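Local coordinates for protein putative sortase (Streptococcus pneumoniae, PDB 2W1J) that probably acts as a pilin-type transpeptidase, a class C sortase that joins pilus subunits covalently during assembly of the pneumococcal pilus fibre, at residues E70-D75 against K135-N140. Numbering follows the deposited sequence.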
loop_
_atom_site.group_PDB
_atom_site.type_symbol
_atom_site.label_atom_id
_atom_site.label_comp_id
_atom_site.label_asym_id
_atom_site.label_seq_id
_atom_site.Cartn_x
_atom_site.Cartn_y
_atom_site.Cartn_z
ATOM N N GLU A 70 8.593 1.572 -2.064
ATOM C CA GLU A 70 9.881 1.454 -2.731
ATOM C C GLU A 70 10.330 -0.006 -2.670
ATOM O O GLU A 70 10.411 -0.591 -1.580
ATOM C CB GLU A 70 10.894 2.353 -2.014
ATOM C CG GLU A 70 12.269 2.359 -2.664
ATOM C CD GLU A 70 13.331 3.029 -1.810
ATOM O OE1 GLU A 70 13.040 3.421 -0.659
ATOM O OE2 GLU A 70 14.473 3.147 -2.306
ATOM N N ILE A 71 10.617 -0.591 -3.830
ATOM C CA ILE A 71 11.044 -1.983 -3.876
ATOM C C ILE A 71 12.332 -2.019 -4.698
ATOM O O ILE A 71 12.315 -2.208 -5.919
ATOM C CB ILE A 71 9.983 -2.907 -4.506
ATOM C CG1 ILE A 71 8.563 -2.546 -4.038
ATOM C CG2 ILE A 71 10.338 -4.368 -4.227
ATOM C CD1 ILE A 71 7.466 -3.291 -4.783
ATOM N N PRO A 72 13.468 -1.768 -4.038
ATOM C CA PRO A 72 14.711 -1.540 -4.775
ATOM C C PRO A 72 15.102 -2.682 -5.715
ATOM O O PRO A 72 15.614 -2.431 -6.807
ATOM C CB PRO A 72 15.741 -1.365 -3.653
ATOM C CG PRO A 72 14.957 -0.774 -2.537
ATOM C CD PRO A 72 13.617 -1.458 -2.606
ATOM N N VAL A 73 14.856 -3.926 -5.332
ATOM C CA VAL A 73 15.381 -5.044 -6.104
ATOM C C VAL A 73 14.724 -5.135 -7.490
ATOM O O VAL A 73 15.311 -5.693 -8.414
ATOM C CB VAL A 73 15.284 -6.367 -5.300
ATOM C CG1 VAL A 73 13.837 -6.802 -5.116
ATOM C CG2 VAL A 73 16.127 -7.461 -5.925
ATOM N N ILE A 74 13.517 -4.586 -7.645
ATOM C CA ILE A 74 12.865 -4.516 -8.957
ATOM C C ILE A 74 12.674 -3.074 -9.436
ATOM O O ILE A 74 11.879 -2.803 -10.340
ATOM C CB ILE A 74 11.517 -5.267 -8.984
ATOM C CG1 ILE A 74 10.593 -4.793 -7.858
ATOM C CG2 ILE A 74 11.756 -6.776 -8.905
ATOM C CD1 ILE A 74 9.169 -5.333 -7.983
ATOM N N ASP A 75 13.434 -2.149 -8.861
ATOM C CA ASP A 75 13.433 -0.766 -9.344
ATOM C C ASP A 75 12.044 -0.144 -9.359
ATOM O O ASP A 75 11.679 0.557 -10.315
ATOM C CB ASP A 75 14.069 -0.679 -10.736
ATOM C CG ASP A 75 15.469 -1.235 -10.751
ATOM O OD1 ASP A 75 16.289 -0.754 -9.945
ATOM O OD2 ASP A 75 15.739 -2.172 -11.529
ATOM N N LYS A 135 13.415 -7.178 0.429
ATOM C CA LYS A 135 12.935 -6.059 1.241
ATOM C C LYS A 135 12.140 -5.044 0.427
ATOM O O LYS A 135 12.359 -4.858 -0.775
ATOM C CB LYS A 135 14.108 -5.373 1.959
ATOM C CG LYS A 135 14.774 -6.289 3.005
ATOM C CD LYS A 135 15.898 -5.588 3.749
ATOM C CE LYS A 135 16.632 -6.551 4.670
ATOM N NZ LYS A 135 17.810 -5.901 5.300
ATOM N N PHE A 136 11.193 -4.394 1.093
ATOM C CA PHE A 136 10.556 -3.224 0.528
ATOM C C PHE A 136 10.342 -2.195 1.618
ATOM O O PHE A 136 10.424 -2.511 2.807
ATOM C CB PHE A 136 9.290 -3.551 -0.276
ATOM C CG PHE A 136 8.165 -4.169 0.518
ATOM C CD1 PHE A 136 7.210 -3.369 1.131
ATOM C CD2 PHE A 136 8.020 -5.543 0.582
ATOM C CE1 PHE A 136 6.138 -3.940 1.822
ATOM C CE2 PHE A 136 6.944 -6.121 1.269
ATOM C CZ PHE A 136 6.003 -5.316 1.882
ATOM N N TYR A 137 10.113 -0.954 1.210
ATOM C CA TYR A 137 10.118 0.177 2.129
ATOM C C TYR A 137 8.867 0.994 1.899
ATOM O O TYR A 137 8.538 1.345 0.760
ATOM C CB TYR A 137 11.385 1.027 1.941
ATOM C CG TYR A 137 12.638 0.218 2.168
ATOM C CD1 TYR A 137 13.205 0.114 3.434
ATOM C CD2 TYR A 137 13.213 -0.495 1.124
ATOM C CE1 TYR A 137 14.317 -0.674 3.650
ATOM C CE2 TYR A 137 14.324 -1.285 1.332
ATOM C CZ TYR A 137 14.872 -1.362 2.598
ATOM O OH TYR A 137 15.977 -2.140 2.834
ATOM N N VAL A 138 8.161 1.281 2.979
ATOM C CA VAL A 138 6.950 2.080 2.903
ATOM C C VAL A 138 7.269 3.433 3.525
ATOM O O VAL A 138 7.647 3.515 4.694
ATOM C CB VAL A 138 5.786 1.394 3.647
ATOM C CG1 VAL A 138 4.533 2.281 3.629
ATOM C CG2 VAL A 138 5.498 0.024 3.029
ATOM N N HIS A 139 7.163 4.485 2.719
ATOM C CA HIS A 139 7.456 5.850 3.143
ATOM C C HIS A 139 6.163 6.546 3.499
ATOM O O HIS A 139 5.218 6.531 2.706
ATOM C CB HIS A 139 8.092 6.636 1.993
ATOM C CG HIS A 139 9.407 6.093 1.518
ATOM N ND1 HIS A 139 10.575 6.818 1.601
ATOM C CD2 HIS A 139 9.734 4.915 0.932
ATOM C CE1 HIS A 139 11.569 6.110 1.092
ATOM N NE2 HIS A 139 11.086 4.950 0.678
ATOM N N ASN A 140 6.123 7.167 4.670
ATOM C CA ASN A 140 4.987 8.005 5.036
ATOM C C ASN A 140 5.489 9.357 5.536
ATOM O O ASN A 140 6.694 9.609 5.496
ATOM C CB ASN A 140 4.031 7.289 6.005
ATOM C CG ASN A 140 4.671 6.979 7.341
ATOM O OD1 ASN A 140 5.469 7.761 7.858
ATOM N ND2 ASN A 140 4.306 5.845 7.920
HETATM O O HOH W 1 14.355 -4.708 -2.585
#
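The Glu70 side chain rises off the sheet, and the imidazole of His139 leans over to its carboxylate. Its CG stands anti to the backbone N (chi1 -177°), and the extended chain lifts the carboxylate outward, above Tyr137 CB. OE1 accepts a hydrogen bond from His139 NE2 at 2.8 Å. The oxygen lies almost in the imidazole plane, at the ring edge. On the glutamate side the donor meets the anti side of OE1, and NE2 lies 29° out of the carboxylate plane. The carboxylate and ring planes are 43° apart. The bond fixes which imidazole nitrogen carries a proton towards Glu70, and the carboxylate would probably favour a positive charge on the ring. His139 also stacks on the ring of His68.

Glu70 and Tyr137 share the same sheet face and form an antiparallel hydrogen-bonded pair. Glu70 N donates to Tyr137 O at 2.8 Å, and Tyr137 N returns a bond to Glu70 O. Pro72 crosses the tyrosine at about a right angle, and its CD meets the ring edge at CD2, 3.9 Å away. On the buried face Ile71 and Phe136 lie side by side, with Ile71 CG1 4.0 Å from Phe136 CB. Leu174 of strand 170-178 touches both side chains.

Beyond the pair the first chain turns away at Pro72. A water accepts from Val73 N and donates to Lys135 O, bridging the widening gap. Strands 65-71 and 135-139 are the first and last in the sheet order, and their pairing closes the beta-barrel characteristic of the sortase fold.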